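KaiC-like domain-containing protein (Pyrococcus horikoshii, PDB 2EKD) is of unknown function but belongs to a Pyrococcus protein family related to P-loop NTPases and is probably built round a KaiC-like, RecA-type domain. Local coordinates at residues K7-F12 / I150-V155; L19-G24 / T176-I181; K40-V45 / L109-V114; I75-T80 / G88-S93. One frame throughout, in Å; residues are numbered along the deposited sequence.

Contact 1 (K7-F12 / I150-V155); sequences KFFKLF and IAFYFV
Phe152 drives the outer edge of its ring onto one face of Phe12, a T-shaped (edge-to-face) pair with centroids 5.3 Å apart and planes at 84°. Two neighbouring carbons do the touching: Phe152 CE1 sits 3.7 Å from Phe12 CE2, and Phe152 CZ is equally close to Phe12 CD2. The opposite face of Phe12 is backed by Leu11 CB, lying over the ring centre, which confines this ring on both faces. Two further phenylalanines close round the same end of Phe152, Phe8 CE2 approaching CE1 of Phe152 at 4.2 Å and Phe9 bringing CD1 up to its CZ. Strand 149-156 is a central parallel strand of an alpha/beta sheet, flanked by strands 114-119 and 17-22, and the N-terminal helix 5-9 with its following turn covers one of its faces near its start. Phe152 touches Ile115 and Val18 of these flanking strands, while Ile35 of helix 29-37 packs on Phe8 and Phe9. The type I turn from Phe9 to Phe12, closed by the bond from Phe12 N to Phe9 O, folds the chain back and presents Phe12 to the strand. There CG beside the backbone N (chi1 -44°) sets the Phe12 ring against the edge of Phe152. Below the ring, the CD1 methyl of Ile150 lies 4.1 Å from Phe12 CB and 4.0 Å from Phe12 O.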
loop_
_atom_site.group_PDB
_atom_site.type_symbol
_atom_site.label_atom_id
_atom_site.label_comp_id
_atom_site.label_asym_id
_atom_site.label_seq_id
_atom_site.Cartn_x
_atom_site.Cartn_y
_atom_site.Cartn_z
ATOM N N LYS F 7 -15.636 7.267 41.093
ATOM C CA LYS F 7 -15.786 5.851 40.761
ATOM C C LYS F 7 -14.966 5.480 39.522
ATOM O O LYS F 7 -14.323 4.430 39.481
ATOM C CB LYS F 7 -17.261 5.509 40.518
ATOM C CG LYS F 7 -18.167 5.636 41.744
ATOM C CD LYS F 7 -18.263 7.074 42.231
ATOM C CE LYS F 7 -19.252 7.228 43.386
ATOM N NZ LYS F 7 -20.661 6.925 42.984
ATOM N N PHE F 8 -15.000 6.346 38.515
ATOM C CA PHE F 8 -14.260 6.126 37.278
ATOM C C PHE F 8 -12.765 5.922 37.547
ATOM O O PHE F 8 -12.162 4.963 37.057
ATOM C CB PHE F 8 -14.462 7.321 36.335
ATOM C CG PHE F 8 -13.665 7.237 35.062
ATOM C CD1 PHE F 8 -14.009 6.328 34.066
ATOM C CD2 PHE F 8 -12.565 8.067 34.861
ATOM C CE1 PHE F 8 -13.268 6.243 32.883
ATOM C CE2 PHE F 8 -11.817 7.993 33.683
ATOM C CZ PHE F 8 -12.169 7.079 32.692
ATOM N N PHE F 9 -12.168 6.821 38.327
ATOM C CA PHE F 9 -10.744 6.716 38.628
ATOM C C PHE F 9 -10.400 5.436 39.387
ATOM O O PHE F 9 -9.259 4.981 39.356
ATOM C CB PHE F 9 -10.263 7.929 39.436
ATOM C CG PHE F 9 -10.503 9.247 38.756
ATOM C CD1 PHE F 9 -10.227 9.411 37.401
ATOM C CD2 PHE F 9 -11.008 10.329 39.469
ATOM C CE1 PHE F 9 -10.452 10.628 36.767
ATOM C CE2 PHE F 9 -11.235 11.554 38.841
ATOM C CZ PHE F 9 -10.959 11.701 37.488
ATOM N N LYS F 10 -11.394 4.863 40.062
ATOM C CA LYS F 10 -11.212 3.631 40.825
ATOM C C LYS F 10 -10.957 2.414 39.920
ATOM O O LYS F 10 -10.582 1.338 40.372
ATOM C CB LYS F 10 -12.459 3.412 41.688
ATOM C CG LYS F 10 -12.589 4.456 42.802
ATOM C CD LYS F 10 -11.445 4.382 43.816
ATOM C CE LYS F 10 -11.756 5.158 45.102
ATOM N NZ LYS F 10 -11.914 6.577 44.791
ATOM N N LEU F 11 -11.218 2.591 38.604
ATOM C CA LEU F 11 -10.886 1.525 37.655
ATOM C C LEU F 11 -9.371 1.396 37.484
ATOM O O LEU F 11 -8.844 0.410 36.989
ATOM C CB LEU F 11 -11.499 1.864 36.297
ATOM C CG LEU F 11 -13.022 1.941 36.322
ATOM C CD1 LEU F 11 -13.591 2.342 34.959
ATOM C CD2 LEU F 11 -13.673 0.610 36.688
ATOM N N PHE F 12 -8.669 2.485 37.862
ATOM C CA PHE F 12 -7.222 2.507 37.716
ATOM C C PHE F 12 -6.516 2.650 39.071
ATOM O O PHE F 12 -7.092 3.092 40.057
ATOM C CB PHE F 12 -6.858 3.683 36.809
ATOM C CG PHE F 12 -7.789 3.741 35.630
ATOM C CD1 PHE F 12 -7.619 2.849 34.577
ATOM C CD2 PHE F 12 -8.803 4.684 35.591
ATOM C CE1 PHE F 12 -8.476 2.899 33.486
ATOM C CE2 PHE F 12 -9.659 4.726 34.495
ATOM C CZ PHE F 12 -9.503 3.834 33.440
ATOM N N ILE F 150 -1.641 9.167 38.014
ATOM C CA ILE F 150 -2.305 8.235 37.111
ATOM C C ILE F 150 -2.384 9.094 35.857
ATOM O O ILE F 150 -3.088 10.106 35.846
ATOM C CB ILE F 150 -3.751 7.880 37.537
ATOM C CG1 ILE F 150 -3.753 7.109 38.861
ATOM C CG2 ILE F 150 -4.404 7.006 36.457
ATOM C CD1 ILE F 150 -5.103 6.486 39.184
ATOM N N ALA F 151 -1.640 8.712 34.821
ATOM C CA ALA F 151 -1.619 9.470 33.575
ATOM C C ALA F 151 -2.627 8.948 32.547
ATOM O O ALA F 151 -2.802 7.737 32.380
ATOM C CB ALA F 151 -0.214 9.448 32.981
ATOM N N PHE F 152 -3.292 9.877 31.870
ATOM C CA PHE F 152 -4.261 9.538 30.838
ATOM C C PHE F 152 -3.786 10.195 29.545
ATOM O O PHE F 152 -3.938 11.402 29.376
ATOM C CB PHE F 152 -5.652 10.081 31.196
ATOM C CG PHE F 152 -6.321 9.360 32.339
ATOM C CD1 PHE F 152 -7.024 8.177 32.121
ATOM C CD2 PHE F 152 -6.246 9.861 33.632
ATOM C CE1 PHE F 152 -7.643 7.505 33.176
ATOM C CE2 PHE F 152 -6.860 9.195 34.694
ATOM C CZ PHE F 152 -7.560 8.015 34.465
ATOM N N TYR F 153 -3.194 9.413 28.648
ATOM C CA TYR F 153 -2.722 9.956 27.376
ATOM C C TYR F 153 -3.827 9.915 26.328
ATOM O O TYR F 153 -4.175 8.843 25.830
ATOM C CB TYR F 153 -1.524 9.169 26.848
ATOM C CG TYR F 153 -0.214 9.416 27.562
ATOM C CD1 TYR F 153 0.035 8.886 28.832
ATOM C CD2 TYR F 153 0.796 10.151 26.946
ATOM C CE1 TYR F 153 1.261 9.079 29.461
ATOM C CE2 TYR F 153 2.023 10.353 27.564
ATOM C CZ TYR F 153 2.253 9.815 28.816
ATOM O OH TYR F 153 3.476 10.024 29.410
ATOM N N PHE F 154 -4.388 11.082 26.015
ATOM C CA PHE F 154 -5.439 11.191 25.005
ATOM C C PHE F 154 -4.756 11.229 23.645
ATOM O O PHE F 154 -4.063 12.196 23.327
ATOM C CB PHE F 154 -6.236 12.483 25.180
ATOM C CG PHE F 154 -7.263 12.434 26.274
ATOM C CD1 PHE F 154 -6.882 12.322 27.608
ATOM C CD2 PHE F 154 -8.616 12.541 25.970
ATOM C CE1 PHE F 154 -7.835 12.321 28.627
ATOM C CE2 PHE F 154 -9.579 12.543 26.979
ATOM C CZ PHE F 154 -9.184 12.432 28.313
ATOM N N VAL F 155 -4.939 10.188 22.843
ATOM C CA VAL F 155 -4.316 10.158 21.527
ATOM C C VAL F 155 -5.323 9.880 20.420
ATOM O O VAL F 155 -6.230 9.063 20.580
ATOM C CB VAL F 155 -3.208 9.079 21.439
ATOM C CG1 VAL F 155 -2.187 9.271 22.569
ATOM C CG2 VAL F 155 -3.829 7.688 21.498
#

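Contact 2 (L19-G24 / T176-I181); sequences LVEYSG and TSILEI
Strands 19-22 and 177-181 run parallel, their axes 4.7 Å apart and 20° askew, joined by four backbone hydrogen bonds: Leu19 N to Ser177 O, Leu179 N to Leu19 O, Glu21 N to Leu179 O and Ile181 N to Glu21 O. The bond from Leu179 N to Leu19 O is the straightest, 2.8 Å long with an angle of 176° at the hydrogen. On one face of the sheet Leu19 packs its CB near Ile178 CG1, and the extended chain of Glu21 crosses Ile178 at a slant, bringing Glu21 CD within 3.9 Å of Ile178 CG2. Glu180, on the same face, lays its CG 3.8 Å from Glu21 OE1. The two carboxylates are turned 60° against each other, with Glu21 OE1 and Glu180 OE1 3.9 Å apart. On the face of Val20 and Leu179, Val20 CG1 is met at 4.2 Å by Ile181 CD1, which also touches Tyr22 CB. Tyr22 OH is hydrogen-bonded to Glu173 of a second subunit. Past Tyr22 the chain leaves the strand, probably at the position where P-loop NTPases carry their phosphate-binding loop, although no nucleotide role is established here. Lys189 of strand 185-190 forms a salt bridge with Glu21 OE1 and a weak, long ion pair with Glu180. A leucine in place of Glu21 would probably leave Lys189 without its salt-bridge mate. With Glu172 also close to Glu21, the cluster is rich in acid, and Lys189 probably offsets part of the repulsion between the two strands' carboxylates.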
loop_
_atom_site.group_PDB
_atom_site.type_symbol
_atom_site.label_atom_id
_atom_site.label_comp_id
_atom_site.label_asym_id
_atom_site.label_seq_id
_atom_site.Cartn_x
_atom_site.Cartn_y
_atom_site.Cartn_z
ATOM N N LEU F 19 -3.827 4.719 28.166
ATOM C CA LEU F 19 -3.906 5.266 26.830
ATOM C C LEU F 19 -5.389 5.446 26.517
ATOM O O LEU F 19 -6.173 4.504 26.637
ATOM C CB LEU F 19 -3.255 4.300 25.840
ATOM C CG LEU F 19 -2.953 4.809 24.428
ATOM C CD1 LEU F 19 -2.068 6.054 24.489
ATOM C CD2 LEU F 19 -2.267 3.699 23.646
ATOM N N VAL F 20 -5.772 6.664 26.153
ATOM C CA VAL F 20 -7.153 6.970 25.804
ATOM C C VAL F 20 -7.194 7.234 24.296
ATOM O O VAL F 20 -6.815 8.316 23.831
ATOM C CB VAL F 20 -7.660 8.226 26.556
ATOM C CG1 VAL F 20 -9.107 8.527 26.165
ATOM C CG2 VAL F 20 -7.548 8.007 28.062
ATOM N N GLU F 21 -7.641 6.235 23.542
ATOM C CA GLU F 21 -7.714 6.339 22.095
ATOM C C GLU F 21 -9.039 6.922 21.627
ATOM O O GLU F 21 -10.114 6.510 22.070
ATOM C CB GLU F 21 -7.480 4.958 21.467
ATOM C CG GLU F 21 -6.183 4.326 21.938
ATOM C CD GLU F 21 -5.909 2.959 21.346
ATOM O OE1 GLU F 21 -6.858 2.250 20.952
ATOM O OE2 GLU F 21 -4.728 2.580 21.296
ATOM N N TYR F 22 -8.958 7.892 20.727
ATOM C CA TYR F 22 -10.161 8.522 20.207
ATOM C C TYR F 22 -9.974 8.874 18.732
ATOM O O TYR F 22 -8.910 8.621 18.165
ATOM C CB TYR F 22 -10.485 9.774 21.035
ATOM C CG TYR F 22 -9.505 10.920 20.883
ATOM C CD1 TYR F 22 -9.672 11.878 19.879
ATOM C CD2 TYR F 22 -8.412 11.053 21.745
ATOM C CE1 TYR F 22 -8.778 12.940 19.739
ATOM C CE2 TYR F 22 -7.513 12.110 21.612
ATOM C CZ TYR F 22 -7.701 13.051 20.606
ATOM O OH TYR F 22 -6.816 14.101 20.461
ATOM N N SER F 23 -11.015 9.425 18.116
ATOM C CA SER F 23 -10.969 9.846 16.714
ATOM C C SER F 23 -11.562 11.252 16.618
ATOM O O SER F 23 -12.129 11.755 17.588
ATOM C CB SER F 23 -11.788 8.902 15.829
ATOM O OG SER F 23 -13.176 9.038 16.104
ATOM N N GLY F 24 -11.446 11.871 15.447
ATOM C CA GLY F 24 -11.983 13.205 15.254
ATOM C C GLY F 24 -13.474 13.340 15.540
ATOM O O GLY F 24 -13.935 14.425 15.898
ATOM N N THR F 176 -0.285 0.551 30.814
ATOM C CA THR F 176 -0.915 -0.452 31.674
ATOM C C THR F 176 -2.400 -0.680 31.375
ATOM O O THR F 176 -2.937 -1.748 31.666
ATOM C CB THR F 176 -0.762 -0.088 33.174
ATOM O OG1 THR F 176 -1.211 1.256 33.392
ATOM C CG2 THR F 176 0.691 -0.211 33.607
ATOM N N SER F 177 -3.065 0.325 30.815
ATOM C CA SER F 177 -4.478 0.197 30.469
ATOM C C SER F 177 -4.766 0.956 29.184
ATOM O O SER F 177 -4.129 1.976 28.889
ATOM C CB SER F 177 -5.386 0.745 31.580
ATOM O OG SER F 177 -5.617 -0.213 32.602
ATOM N N ILE F 178 -5.719 0.448 28.414
ATOM C CA ILE F 178 -6.100 1.096 27.168
ATOM C C ILE F 178 -7.606 1.263 27.106
ATOM O O ILE F 178 -8.352 0.307 27.315
ATOM C CB ILE F 178 -5.656 0.286 25.933
ATOM C CG1 ILE F 178 -4.128 0.151 25.919
ATOM C CG2 ILE F 178 -6.163 0.969 24.664
ATOM C CD1 ILE F 178 -3.589 -0.757 24.819
ATOM N N LEU F 179 -8.040 2.488 26.838
ATOM C CA LEU F 179 -9.452 2.796 26.702
ATOM C C LEU F 179 -9.685 3.269 25.280
ATOM O O LEU F 179 -8.863 3.999 24.717
ATOM C CB LEU F 179 -9.876 3.911 27.665
ATOM C CG LEU F 179 -9.780 3.634 29.169
ATOM C CD1 LEU F 179 -10.318 4.832 29.938
ATOM C CD2 LEU F 179 -10.570 2.374 29.517
ATOM N N GLU F 180 -10.792 2.846 24.687
ATOM C CA GLU F 180 -11.098 3.288 23.341
ATOM C C GLU F 180 -12.499 3.887 23.331
ATOM O O GLU F 180 -13.478 3.216 23.671
ATOM C CB GLU F 180 -11.010 2.137 22.335
ATOM C CG GLU F 180 -10.655 2.635 20.939
ATOM C CD GLU F 180 -10.697 1.558 19.867
ATOM O OE1 GLU F 180 -10.212 0.428 20.121
ATOM O OE2 GLU F 180 -11.204 1.853 18.759
ATOM N N ILE F 181 -12.585 5.159 22.960
ATOM C CA ILE F 181 -13.865 5.834 22.907
ATOM C C ILE F 181 -14.630 5.492 21.635
ATOM O O ILE F 181 -14.100 5.625 20.531
ATOM C CB ILE F 181 -13.704 7.366 22.958
ATOM C CG1 ILE F 181 -12.990 7.778 24.248
ATOM C CG2 ILE F 181 -15.076 8.025 22.871
ATOM C CD1 ILE F 181 -12.790 9.276 24.390
#

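Contact 3 (K40-V45 / L109-V114); sequences KLPIVV and LKDYPV
Pro42 and Val114 meet just before strand 44-48 and at the first residue of strand 114-119, neighbours in the parallel part of what is probably a RecA-type sheet, and here the contact is tight. Pro42 O lies 3.2 Å from Val114 CB, and the proline's own CB rests 3.9 Å from the CG1 methyl of Val114. That methyl stands beside the backbone N of its residue (chi1 -54°), on the side that meets the proline ring. Backbone hydrogen bonds of Ile115 with Pro42 and with Val44 carry the pairing on into the sheet. Deeper in, Val44 CG2 touches Leu109 CD1 at 4.3 Å and also Val114 CB, and Gln73 of strand 73-77 packs on both Val44 and Leu109.

Between Leu41 and Pro113, both partly exposed, the packing is looser. Leu41 CD2 lies 3.9 Å from Pro113 O, but comes only to 4.4 Å from the ring carbon CG of that proline. The peptide bond between Tyr112 and Pro113 is cis, and the loop bends there before entering strand 114-119. Asp111, though exposed, touches Pro42 closely with few atoms, crossing it at about a right angle and placing its methylene and carboxylate against the rim of the pyrrolidine ring: Pro42 CG lies 3.4 Å from Asp111 CB and 3.5 Å from the same aspartate's OD2.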
loop_
_atom_site.group_PDB
_atom_site.type_symbol
_atom_site.label_atom_id
_atom_site.label_comp_id
_atom_site.label_asym_id
_atom_site.label_seq_id
_atom_site.Cartn_x
_atom_site.Cartn_y
_atom_site.Cartn_z
ATOM N N LYS F 40 -11.733 14.793 42.980
ATOM C CA LYS F 40 -11.320 15.137 44.338
ATOM C C LYS F 40 -9.793 15.296 44.426
ATOM O O LYS F 40 -9.252 15.952 45.314
ATOM C CB LYS F 40 -11.782 14.019 45.276
ATOM C CG LYS F 40 -13.248 13.638 45.054
ATOM C CD LYS F 40 -14.189 14.835 45.196
ATOM C CE LYS F 40 -15.654 14.460 44.944
ATOM N NZ LYS F 40 -15.796 13.880 43.607
ATOM N N LEU F 41 -9.100 14.622 43.479
ATOM C CA LEU F 41 -7.639 14.688 43.432
ATOM C C LEU F 41 -7.165 15.872 42.592
ATOM O O LEU F 41 -7.861 16.361 41.712
ATOM C CB LEU F 41 -7.128 13.397 42.785
ATOM C CG LEU F 41 -7.459 12.144 43.590
ATOM C CD1 LEU F 41 -7.042 10.867 42.856
ATOM C CD2 LEU F 41 -6.750 12.110 44.943
ATOM N N PRO F 42 -5.942 16.342 42.873
ATOM C CA PRO F 42 -5.366 17.462 42.121
ATOM C C PRO F 42 -5.166 17.075 40.650
ATOM O O PRO F 42 -4.677 15.984 40.352
ATOM C CB PRO F 42 -4.032 17.707 42.832
ATOM C CG PRO F 42 -4.314 17.264 44.244
ATOM C CD PRO F 42 -5.096 15.992 44.028
ATOM N N ILE F 43 -5.545 17.976 39.744
ATOM C CA ILE F 43 -5.406 17.748 38.307
ATOM C C ILE F 43 -4.202 18.491 37.725
ATOM O O ILE F 43 -4.030 19.681 37.964
ATOM C CB ILE F 43 -6.646 18.245 37.528
ATOM C CG1 ILE F 43 -7.901 17.462 37.938
ATOM C CG2 ILE F 43 -6.389 18.127 36.026
ATOM C CD1 ILE F 43 -7.914 16.021 37.485
ATOM N N VAL F 44 -3.376 17.786 36.961
ATOM C CA VAL F 44 -2.230 18.399 36.302
ATOM C C VAL F 44 -2.239 17.942 34.846
ATOM O O VAL F 44 -2.173 16.744 34.549
ATOM C CB VAL F 44 -0.892 18.001 36.946
ATOM C CG1 VAL F 44 0.264 18.598 36.148
ATOM C CG2 VAL F 44 -0.836 18.507 38.376
ATOM N N VAL F 45 -2.330 18.907 33.942
ATOM C CA VAL F 45 -2.370 18.627 32.516
ATOM C C VAL F 45 -1.026 18.870 31.822
ATOM O O VAL F 45 -0.386 19.903 32.022
ATOM C CB VAL F 45 -3.439 19.512 31.821
ATOM C CG1 VAL F 45 -3.433 19.265 30.318
ATOM C CG2 VAL F 45 -4.820 19.237 32.409
ATOM N N LEU F 109 5.406 20.147 42.963
ATOM C CA LEU F 109 4.116 19.537 43.261
ATOM C C LEU F 109 4.152 18.854 44.624
ATOM O O LEU F 109 4.925 17.921 44.846
ATOM C CB LEU F 109 3.747 18.526 42.173
ATOM C CG LEU F 109 3.532 19.129 40.783
ATOM C CD1 LEU F 109 3.243 18.029 39.785
ATOM C CD2 LEU F 109 2.384 20.125 40.829
ATOM N N LYS F 110 3.307 19.330 45.533
ATOM C CA LYS F 110 3.237 18.793 46.885
ATOM C C LYS F 110 2.165 17.718 47.050
ATOM O O LYS F 110 2.339 16.776 47.824
ATOM C CB LYS F 110 2.986 19.933 47.878
ATOM C CG LYS F 110 4.040 21.036 47.828
ATOM C CD LYS F 110 3.829 22.081 48.925
ATOM C CE LYS F 110 2.661 23.015 48.624
ATOM N NZ LYS F 110 2.973 23.981 47.532
ATOM N N ASP F 111 1.060 17.867 46.323
ATOM C CA ASP F 111 -0.052 16.916 46.385
ATOM C C ASP F 111 0.153 15.667 45.536
ATOM O O ASP F 111 0.391 15.756 44.335
ATOM C CB ASP F 111 -1.352 17.586 45.937
ATOM C CG ASP F 111 -1.940 18.484 46.996
ATOM O OD1 ASP F 111 -1.257 19.445 47.411
ATOM O OD2 ASP F 111 -3.092 18.226 47.410
ATOM N N TYR F 112 0.039 14.506 46.172
ATOM C CA TYR F 112 0.188 13.221 45.498
ATOM C C TYR F 112 -0.886 12.307 46.071
ATOM O O TYR F 112 -1.134 12.327 47.275
ATOM C CB TYR F 112 1.575 12.626 45.782
ATOM C CG TYR F 112 2.732 13.406 45.189
ATOM C CD1 TYR F 112 2.578 14.140 44.012
ATOM C CD2 TYR F 112 3.985 13.401 45.802
ATOM C CE1 TYR F 112 3.639 14.853 43.460
ATOM C CE2 TYR F 112 5.059 14.111 45.257
ATOM C CZ TYR F 112 4.878 14.835 44.086
ATOM O OH TYR F 112 5.929 15.540 43.539
ATOM N N PRO F 113 -1.556 11.508 45.220
ATOM C CA PRO F 113 -1.394 11.380 43.767
ATOM C C PRO F 113 -2.226 12.401 42.992
ATOM O O PRO F 113 -3.185 12.968 43.520
ATOM C CB PRO F 113 -1.875 9.965 43.505
ATOM C CG PRO F 113 -3.044 9.877 44.431
ATOM C CD PRO F 113 -2.499 10.488 45.718
ATOM N N VAL F 114 -1.862 12.625 41.734
ATOM C CA VAL F 114 -2.595 13.567 40.895
ATOM C C VAL F 114 -3.116 12.871 39.640
ATOM O O VAL F 114 -2.530 11.890 39.182
ATOM C CB VAL F 114 -1.700 14.766 40.445
ATOM C CG1 VAL F 114 -1.062 15.442 41.656
ATOM C CG2 VAL F 114 -0.628 14.290 39.494
#

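Contact 4 (I75-T80 / G88-S93); sequences IKMGGT and GRLNIS
Leu90 extends from strand 88-90 against Lys76, Met77 and Ile75 of the parallel strand 75-77. Its CB passes 3.8 Å from Lys76 O, the acceptor that Leu90 N grips with a short, nearly straight bond of 2.7 Å. CG stands beside the backbone N (chi1 -69°), which sends CD1 at the tip across to the neighbouring strand, 3.9 Å from Met77 CE and 4.0 Å from Ile75 CG2. Met77, a selenomethionine, lies side by side with Leu90, both pointing the same way, while helix 99-105 covers Leu90 through Tyr102 and Ile105. Strand 85-90 is the outermost of this chain's sheet at this end. Lys76 N also bonds Gly88 O, but the last link, from Gly78 N to Leu90 O, is weak as the strands part. There Ile92 turns back over the end of the neighbouring strand, its CD1 4.3 Å from Met77 CB. Gly78 has a positive phi, and any CB on it would run into that methyl. An alanine at Ile92 removes the side chain beyond CB and is likely to leave a gap beside Met77 CB and the backbone of Gly78. The face bearing Lys76 and Arg89 is charged: Lys76 NZ forms salt bridges with Asp47 and Asp50 and a hydrogen bond with Lys81 O, and Arg89 pairs with Asp82. These acids probably offset the two like charges, whereas the face of Ile75, Met77 and Leu90 is held by apolar packing.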
loop_
_atom_site.group_PDB
_atom_site.type_symbol
_atom_site.label_atom_id
_atom_site.label_comp_id
_atom_site.label_asym_id
_atom_site.label_seq_id
_atom_site.Cartn_x
_atom_site.Cartn_y
_atom_site.Cartn_z
ATOM N N ILE F 75 1.536 21.884 32.575
ATOM C CA ILE F 75 2.940 21.808 32.196
ATOM C C ILE F 75 2.920 21.819 30.671
ATOM O O ILE F 75 2.515 20.840 30.037
ATOM C CB ILE F 75 3.604 20.504 32.671
ATOM C CG1 ILE F 75 3.627 20.456 34.201
ATOM C CG2 ILE F 75 5.031 20.415 32.116
ATOM C CD1 ILE F 75 4.305 19.222 34.760
ATOM N N LYS F 76 3.334 22.938 30.084
ATOM C CA LYS F 76 3.335 23.075 28.636
ATOM C C LYS F 76 4.574 22.488 27.988
ATOM O O LYS F 76 5.683 22.667 28.474
ATOM C CB LYS F 76 3.188 24.553 28.238
ATOM C CG LYS F 76 1.815 25.139 28.550
ATOM C CD LYS F 76 1.652 26.565 28.013
ATOM C CE LYS F 76 1.686 26.630 26.484
ATOM N NZ LYS F 76 0.479 26.016 25.847
HETATM N N MSE F 77 4.365 21.767 26.894
HETATM C CA MSE F 77 5.456 21.156 26.142
HETATM C C MSE F 77 5.334 21.756 24.739
HETATM O O MSE F 77 4.685 21.201 23.853
HETATM C CB MSE F 77 5.291 19.630 26.143
HETATM C CG MSE F 77 5.041 19.077 27.561
HETATM SE SE MSE F 77 4.918 17.281 27.716
HETATM C CE MSE F 77 5.138 17.071 29.483
ATOM N N GLY F 78 5.957 22.919 24.565
ATOM C CA GLY F 78 5.875 23.631 23.304
ATOM C C GLY F 78 4.566 24.398 23.365
ATOM O O GLY F 78 3.933 24.446 24.421
ATOM N N GLY F 79 4.147 24.996 22.256
ATOM C CA GLY F 79 2.892 25.725 22.260
ATOM C C GLY F 79 3.019 27.222 22.467
ATOM O O GLY F 79 4.051 27.718 22.913
ATOM N N THR F 80 1.938 27.931 22.153
ATOM C CA THR F 80 1.861 29.385 22.260
ATOM C C THR F 80 0.630 29.845 23.049
ATOM O O THR F 80 0.603 30.956 23.584
ATOM C CB THR F 80 1.819 30.015 20.838
ATOM O OG1 THR F 80 3.157 30.152 20.345
ATOM C CG2 THR F 80 1.116 31.369 20.843
ATOM N N GLY F 88 5.028 25.304 34.428
ATOM C CA GLY F 88 6.289 24.955 33.783
ATOM C C GLY F 88 6.156 24.915 32.259
ATOM O O GLY F 88 5.086 24.693 31.709
ATOM N N ARG F 89 7.288 25.131 31.601
ATOM C CA ARG F 89 7.362 25.102 30.148
ATOM C C ARG F 89 8.557 24.236 29.769
ATOM O O ARG F 89 9.683 24.497 30.188
ATOM C CB ARG F 89 7.536 26.520 29.593
ATOM C CG ARG F 89 6.372 27.449 29.906
ATOM C CD ARG F 89 6.475 28.777 29.151
ATOM N NE ARG F 89 5.227 29.538 29.224
ATOM C CZ ARG F 89 4.725 30.051 30.342
ATOM N NH1 ARG F 89 5.367 29.892 31.494
ATOM N NH2 ARG F 89 3.578 30.718 30.313
ATOM N N LEU F 90 8.306 23.190 28.994
ATOM C CA LEU F 90 9.371 22.290 28.579
ATOM C C LEU F 90 9.669 22.422 27.095
ATOM O O LEU F 90 8.771 22.652 26.283
ATOM C CB LEU F 90 8.998 20.845 28.896
ATOM C CG LEU F 90 8.933 20.435 30.365
ATOM C CD1 LEU F 90 8.347 19.038 30.461
ATOM C CD2 LEU F 90 10.330 20.484 30.983
ATOM N N ASN F 91 10.940 22.269 26.747
ATOM C CA ASN F 91 11.372 22.365 25.363
ATOM C C ASN F 91 11.264 21.026 24.643
ATOM O O ASN F 91 11.538 19.969 25.220
ATOM C CB ASN F 91 12.817 22.864 25.298
ATOM C CG ASN F 91 13.399 22.767 23.904
ATOM O OD1 ASN F 91 12.908 23.398 22.966
ATOM N ND2 ASN F 91 14.450 21.967 23.760
ATOM N N ILE F 92 10.866 21.086 23.376
ATOM C CA ILE F 92 10.726 19.896 22.548
ATOM C C ILE F 92 11.845 19.825 21.513
ATOM O O ILE F 92 11.845 20.577 20.539
ATOM C CB ILE F 92 9.375 19.896 21.802
ATOM C CG1 ILE F 92 8.226 19.867 22.809
ATOM C CG2 ILE F 92 9.300 18.699 20.863
ATOM C CD1 ILE F 92 6.861 20.005 22.181
ATOM N N SER F 93 12.795 18.920 21.731
ATOM C CA SER F 93 13.914 18.741 20.808
ATOM C C SER F 93 13.846 17.342 20.202
ATOM O O SER F 93 13.802 16.346 20.926
ATOM C CB SER F 93 15.246 18.929 21.538
ATOM O OG SER F 93 15.392 17.997 22.598
#

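Overall arrangement
From the N terminus, helix 5-9 opens contact 1, strand 17-22 opens contact 2, and the entry to strand 44-48 opens contact 3. The first loop to close is that of contact 4, strand 73-77 with the edge strand 85-90, nested inside contact 3, which closes at 109-114. Both lie within the loop of contact 1, closed by strand 149-156, and within that of contact 2, closed by strand 177-182; contacts 1 and 2 themselves cross. All four reach one sheet. Contacts 1 and 2 meet through the adjacent strands 149-156 and 17-22, contacts 3 and 4 through 44-48 and 73-77, and Ile150 and Val114 join contacts 1 and 3.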